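Local coordinates for protein mannitol dehydrogenase (Pseudomonas fluorescens, PDB 1LJ8) that probably oxidises mannitol at carbon 2 with NAD as cofactor, as a long-chain dehydrogenase of the mannitol dehydrogenase family, at residues A[150-153]-A[154-158]. Residues are numbered along the deposited sequence; the frame is centred on the assembly and turned at random.
Sequences PQIQ and HDLAH
Asp155 OD1 is gripped twice, by His154 ND1 over 2.9 Å and by the backbone N of Lys163, while Asp155 OD2 is bonded to Thr164 OG1. The histidine bond is nearly straight (167°), in the imidazole plane, and meets OD1 almost along its C-O axis. His154 turns its CG anti to the backbone N (chi1 170°), which carries the ring away from 150-153 and beside the carboxylate. CD2 of His158 lies over one face of that ring, near its border. An alanine in place of Asp155 would probably leave the His154 ring freer to turn and Thr164 OG1 and Lys163 N without this carboxylate. Asp155 N donates to Gln151 O at 3.1 Å, one turn back. His154 N makes the shortest of these backbone bonds, 2.8 Å to Pro150 O. On another side of the helix, Leu156 CD1 packs 4.1 Å from Ile152 CG2, where Phe206 of helix 195-210 touches both side chains, and 3.9 Å from Gln153 NE2, which is hydrogen-bonded to Ala147 O. This is regular i to i+4 alpha-helical bonding in helix 150-157 of the NAD-binding Rossmann domain, with a His-carboxylate hydrogen bond on the helix and an aspartate that ties it to the following loop.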
ATOM      1  N   PRO A 150      -5.789  21.513   1.544  1.00 23.41           N
ATOM      2  CA  PRO A 150      -4.793  22.560   1.832  1.00 23.21           C
ATOM      3  C   PRO A 150      -3.426  22.405   1.166  1.00 22.34           C
ATOM      4  O   PRO A 150      -2.855  23.372   0.657  1.00 20.01           O
ATOM      5  CB  PRO A 150      -4.720  22.552   3.368  1.00 24.79           C
ATOM      6  CG  PRO A 150      -5.190  21.098   3.744  1.00 27.55           C
ATOM      7  CD  PRO A 150      -6.321  20.903   2.778  1.00 24.41           C
ATOM      8  N   GLN A 151      -2.886  21.189   1.170  1.00 20.96           N
ATOM      9  CA  GLN A 151      -1.579  20.976   0.582  1.00 20.19           C
ATOM     10  C   GLN A 151      -1.668  21.097  -0.953  1.00 18.94           C
ATOM     11  O   GLN A 151      -0.692  21.500  -1.610  1.00 17.52           O
ATOM     12  CB  GLN A 151      -1.039  19.602   1.031  1.00 21.83           C
ATOM     13  CG  GLN A 151      -1.865  18.423   0.530  1.00 26.15           C
ATOM     14  CD  GLN A 151      -3.042  17.993   1.434  1.00 29.68           C
ATOM     15  OE1 GLN A 151      -3.737  18.815   2.053  1.00 25.52           O
ATOM     16  NE2 GLN A 151      -3.281  16.665   1.478  1.00 30.65           N
ATOM     17  N   ILE A 152      -2.826  20.762  -1.536  1.00 16.93           N
ATOM     18  CA  ILE A 152      -3.006  20.909  -2.984  1.00 17.40           C
ATOM     19  C   ILE A 152      -3.113  22.416  -3.286  1.00 18.95           C
ATOM     20  O   ILE A 152      -2.512  22.902  -4.245  1.00 17.79           O
ATOM     21  CB  ILE A 152      -4.288  20.186  -3.508  1.00 17.67           C
ATOM     22  CG1 ILE A 152      -4.128  18.648  -3.321  1.00 18.48           C
ATOM     23  CG2 ILE A 152      -4.532  20.536  -5.005  1.00 17.55           C
ATOM     24  CD1 ILE A 152      -2.976  18.047  -4.097  1.00 20.05           C
ATOM     25  N   GLN A 153      -3.892  23.146  -2.492  1.00 18.80           N
ATOM     26  CA  GLN A 153      -3.970  24.606  -2.719  1.00 20.87           C
ATOM     27  C   GLN A 153      -2.582  25.237  -2.560  1.00 19.61           C
ATOM     28  O   GLN A 153      -2.242  26.200  -3.289  1.00 18.32           O
ATOM     29  CB  GLN A 153      -4.923  25.280  -1.719  1.00 22.18           C
ATOM     30  CG  GLN A 153      -6.394  25.095  -2.062  1.00 26.37           C
ATOM     31  CD  GLN A 153      -6.738  25.659  -3.436  1.00 29.36           C
ATOM     32  OE1 GLN A 153      -6.529  26.858  -3.703  1.00 31.22           O
ATOM     33  NE2 GLN A 153      -7.240  24.803  -4.325  1.00 27.53           N
ATOM     34  N   HIS A 154      -1.805  24.737  -1.596  1.00 17.98           N
ATOM     35  CA  HIS A 154      -0.451  25.249  -1.402  1.00 18.04           C
ATOM     36  C   HIS A 154       0.371  25.093  -2.680  1.00 17.69           C
ATOM     37  O   HIS A 154       1.007  26.048  -3.160  1.00 17.88           O
ATOM     38  CB  HIS A 154       0.293  24.522  -0.248  1.00 18.32           C
ATOM     39  CG  HIS A 154       1.752  24.858  -0.200  1.00 17.66           C
ATOM     40  ND1 HIS A 154       2.681  24.272  -1.041  1.00 16.80           N
ATOM     41  CD2 HIS A 154       2.424  25.800   0.502  1.00 19.48           C
ATOM     42  CE1 HIS A 154       3.863  24.838  -0.853  1.00 16.89           C
ATOM     43  NE2 HIS A 154       3.732  25.768   0.078  1.00 20.07           N
ATOM     44  N   ASP A 155       0.350  23.897  -3.265  1.00 14.93           N
ATOM     45  CA  ASP A 155       1.148  23.671  -4.464  1.00 15.20           C
ATOM     46  C   ASP A 155       0.695  24.494  -5.687  1.00 14.79           C
ATOM     47  O   ASP A 155       1.514  24.881  -6.527  1.00 15.42           O
ATOM     48  CB  ASP A 155       1.185  22.164  -4.781  1.00 15.18           C
ATOM     49  CG  ASP A 155       2.121  21.409  -3.864  1.00 16.97           C
ATOM     50  OD1 ASP A 155       2.520  21.967  -2.822  1.00 17.23           O
ATOM     51  OD2 ASP A 155       2.445  20.252  -4.197  1.00 14.81           O
ATOM     52  N   LEU A 156      -0.610  24.782  -5.781  1.00 17.38           N
ATOM     53  CA  LEU A 156      -1.096  25.586  -6.880  1.00 18.03           C
ATOM     54  C   LEU A 156      -0.588  27.023  -6.694  1.00 18.63           C
ATOM     55  O   LEU A 156      -0.198  27.654  -7.670  1.00 19.84           O
ATOM     56  CB  LEU A 156      -2.626  25.536  -6.933  1.00 18.13           C
ATOM     57  CG  LEU A 156      -3.131  24.121  -7.318  1.00 19.44           C
ATOM     58  CD1 LEU A 156      -4.649  24.067  -7.151  1.00 20.97           C
ATOM     59  CD2 LEU A 156      -2.747  23.797  -8.735  1.00 20.90           C
ATOM     60  N   ALA A 157      -0.522  27.479  -5.442  1.00 18.98           N
ATOM     61  CA  ALA A 157      -0.051  28.837  -5.116  1.00 19.18           C
ATOM     62  C   ALA A 157       1.463  29.005  -5.147  1.00 19.84           C
ATOM     63  O   ALA A 157       1.956  30.121  -5.348  1.00 18.63           O
ATOM     64  CB  ALA A 157      -0.577  29.262  -3.758  1.00 20.24           C
ATOM     65  N   HIS A 158       2.206  27.910  -4.966  1.00 17.11           N
ATOM     66  CA  HIS A 158       3.674  27.969  -4.975  1.00 17.61           C
ATOM     67  C   HIS A 158       4.214  26.806  -5.757  1.00 17.69           C
ATOM     68  O   HIS A 158       4.844  25.914  -5.185  1.00 15.72           O
ATOM     69  CB  HIS A 158       4.207  27.916  -3.544  1.00 18.26           C
ATOM     70  CG  HIS A 158       3.473  28.820  -2.614  1.00 20.69           C
ATOM     71  ND1 HIS A 158       3.757  30.167  -2.518  1.00 18.82           N
ATOM     72  CD2 HIS A 158       2.416  28.595  -1.788  1.00 21.82           C
ATOM     73  CE1 HIS A 158       2.910  30.732  -1.673  1.00 20.77           C
ATOM     74  NE2 HIS A 158       2.088  29.805  -1.216  1.00 22.69           N
TER